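Local coordinates for flocculation protein FLO11 (Saccharomyces cerevisiae, PDB 4UYT), which mediates homotypic cell-cell adhesion during yeast flocculation and takes part in substrate adhesion, invasive growth and biofilm formation, here represented by its N-terminal Flo11 domain, at residues T33-S38 with P164-N169. Numbering follows the deposited sequence.
Sequences TLDVTS and PGFYWN. With NA (sodium ion), chain G.
The backbone oxygen Leu34 O sits at the edge of the Phe166 ring, near its plane, 3.8 Å from Phe166 CZ, while Pro164 CG stands farther off. Neither approach is a hydrogen bond, and none joins the two segments. The Phe166 ring carries the contact. Its CG is anti to its own carbonyl carbon (chi1 -70°), which extends the ring toward strand 32-43. Over one face comes Val36 CG2, a CH-pi contact 3.8 Å from the Phe166 ring centroid and 20° off the normal; the methyl is displaced toward the rim and lies 3.5 Å from Phe166 CD1. Leu34 CD2 meets Phe166 CE1 at 3.8 Å. The carboxylate of Asp35 reaches back toward the ring obliquely, its OD1 3.6 Å from Phe166 CE2 and its plane turned 36° from that of the ring.

The two strands run nearly parallel, their axes 9.0 Å apart, and belong to different sheets of the fibronectin type III-like domain. Strand 32-43 pairs with strand 46-55, Asp35 bonding through its backbone to His52, whereas strand 166-169 lies between strands 12-13 and 113-115. Farther along, Ser38 has two conformers; in one, Ser38 OG lies 2.9 Å from a sodium ion that also binds a water and Gln48 O, a long and less certain bond.

The backbone N of Val36 is buried here without any partner, with Phe166 CE2 close by. With no hydrogen bond between them, the two segments meet through apolar and CH-pi contacts, and Leu34 O and Asp35 OD1 also rest against the ring.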
loop_
_atom_site.group_PDB
_atom_site.type_symbol
_atom_site.label_atom_id
_atom_site.label_comp_id
_atom_site.label_asym_id
_atom_site.label_seq_id
_atom_site.Cartn_x
_atom_site.Cartn_y
_atom_site.Cartn_z
ATOM N N THR A 33 6.664 5.809 2.408
ATOM C CA THR A 33 5.474 6.483 1.961
ATOM C C THR A 33 4.753 5.630 0.934
ATOM O O THR A 33 5.349 4.793 0.251
ATOM C CB THR A 33 5.787 7.870 1.354
ATOM O OG1 THR A 33 6.657 7.711 0.236
ATOM C CG2 THR A 33 6.424 8.808 2.395
ATOM N N LEU A 34 3.461 5.893 0.791
ATOM C CA LEU A 34 2.616 5.240 -0.202
ATOM C C LEU A 34 1.764 6.281 -0.879
ATOM O O LEU A 34 1.172 7.119 -0.198
ATOM C CB LEU A 34 1.754 4.140 0.450
ATOM C CG LEU A 34 0.830 3.365 -0.492
ATOM C CD1 LEU A 34 0.616 1.931 0.001
ATOM C CD2 LEU A 34 -0.520 4.028 -0.715
ATOM N N ASP A 35 1.672 6.197 -2.208
ATOM C CA ASP A 35 0.747 6.992 -2.975
ATOM C C ASP A 35 -0.061 6.052 -3.876
ATOM O O ASP A 35 0.429 5.053 -4.348
ATOM C CB ASP A 35 1.503 8.026 -3.824
ATOM C CG ASP A 35 0.632 9.114 -4.359
ATOM O OD1 ASP A 35 -0.510 9.290 -3.892
ATOM O OD2 ASP A 35 1.154 9.867 -5.219
ATOM N N VAL A 36 -1.291 6.424 -4.125
ATOM C CA VAL A 36 -2.163 5.737 -5.103
ATOM C C VAL A 36 -2.116 6.584 -6.358
ATOM O O VAL A 36 -2.602 7.709 -6.378
ATOM C CB VAL A 36 -3.593 5.553 -4.576
ATOM C CG1 VAL A 36 -4.450 4.913 -5.673
ATOM C CG2 VAL A 36 -3.611 4.719 -3.304
ATOM N N THR A 37 -1.461 6.065 -7.390
ATOM C CA THR A 37 -1.164 6.840 -8.566
ATOM C C THR A 37 -2.160 6.700 -9.718
ATOM O O THR A 37 -2.189 7.553 -10.596
ATOM C CB THR A 37 0.245 6.525 -9.075
ATOM O OG1 THR A 37 0.317 5.145 -9.413
ATOM C CG2 THR A 37 1.296 6.863 -8.006
ATOM N N SER A 38 -2.952 5.644 -9.749
ATOM C CA SER A 38 -4.045 5.532 -10.701
ATOM C C SER A 38 -5.116 4.640 -10.123
ATOM O O SER A 38 -4.833 3.709 -9.364
ATOM C CB SER A 38 -3.608 4.994 -12.069
ATOM O OG SER A 38 -3.038 3.720 -11.948
ATOM N N PRO A 164 -1.493 6.944 4.544
ATOM C CA PRO A 164 -2.849 7.454 4.447
ATOM C C PRO A 164 -3.797 6.497 3.756
ATOM O O PRO A 164 -3.423 5.655 2.945
ATOM C CB PRO A 164 -2.690 8.744 3.602
ATOM C CG PRO A 164 -1.371 8.633 2.917
ATOM C CD PRO A 164 -0.532 7.737 3.750
ATOM N N GLY A 165 -5.065 6.632 4.109
ATOM C CA GLY A 165 -6.133 6.174 3.234
ATOM C C GLY A 165 -6.399 7.145 2.096
ATOM O O GLY A 165 -5.949 8.312 2.125
ATOM N N PHE A 166 -7.115 6.669 1.077
ATOM C CA PHE A 166 -7.402 7.404 -0.144
ATOM C C PHE A 166 -8.842 7.206 -0.511
ATOM O O PHE A 166 -9.464 6.193 -0.149
ATOM C CB PHE A 166 -6.520 6.918 -1.298
ATOM C CG PHE A 166 -5.091 7.298 -1.130
ATOM C CD1 PHE A 166 -4.240 6.541 -0.330
ATOM C CD2 PHE A 166 -4.572 8.426 -1.788
ATOM C CE1 PHE A 166 -2.926 6.943 -0.155
ATOM C CE2 PHE A 166 -3.244 8.802 -1.616
ATOM C CZ PHE A 166 -2.438 8.050 -0.814
ATOM N N TYR A 167 -9.369 8.129 -1.309
ATOM C CA TYR A 167 -10.715 7.970 -1.850
ATOM C C TYR A 167 -10.760 8.516 -3.267
ATOM O O TYR A 167 -9.866 9.218 -3.740
ATOM C CB TYR A 167 -11.736 8.627 -0.920
ATOM C CG TYR A 167 -11.681 10.139 -0.790
ATOM C CD1 TYR A 167 -12.195 10.953 -1.783
ATOM C CD2 TYR A 167 -11.260 10.740 0.381
ATOM C CE1 TYR A 167 -12.263 12.309 -1.665
ATOM C CE2 TYR A 167 -11.326 12.137 0.529
ATOM C CZ TYR A 167 -11.828 12.905 -0.525
ATOM O OH TYR A 167 -11.934 14.280 -0.458
ATOM N N TRP A 168 -11.820 8.152 -3.979
ATOM C CA TRP A 168 -11.973 8.503 -5.387
ATOM C C TRP A 168 -13.459 8.376 -5.758
ATOM O O TRP A 168 -14.287 7.930 -4.985
ATOM C CB TRP A 168 -11.130 7.617 -6.274
ATOM C CG TRP A 168 -11.334 6.148 -6.085
ATOM C CD1 TRP A 168 -12.359 5.375 -6.580
ATOM C CD2 TRP A 168 -10.498 5.263 -5.356
ATOM N NE1 TRP A 168 -12.210 4.065 -6.190
ATOM C CE2 TRP A 168 -11.065 3.957 -5.459
ATOM C CE3 TRP A 168 -9.294 5.422 -4.653
ATOM C CZ2 TRP A 168 -10.454 2.829 -4.938
ATOM C CZ3 TRP A 168 -8.690 4.304 -4.130
ATOM C CH2 TRP A 168 -9.266 3.023 -4.282
ATOM N N ASN A 169 -13.767 8.773 -6.983
ATOM C CA ASN A 169 -15.148 8.790 -7.437
ATOM C C ASN A 169 -15.719 7.374 -7.664
ATOM O O ASN A 169 -15.094 6.533 -8.310
ATOM C CB ASN A 169 -15.316 9.599 -8.704
ATOM C CG ASN A 169 -15.389 11.094 -8.433
ATOM O OD1 ASN A 169 -14.751 11.616 -7.515
ATOM N ND2 ASN A 169 -16.149 11.796 -9.244
HETATM NA NA NA G . -4.890 1.545 -12.046
HETATM O O HOH W 1 -4.945 0.304 -14.109
#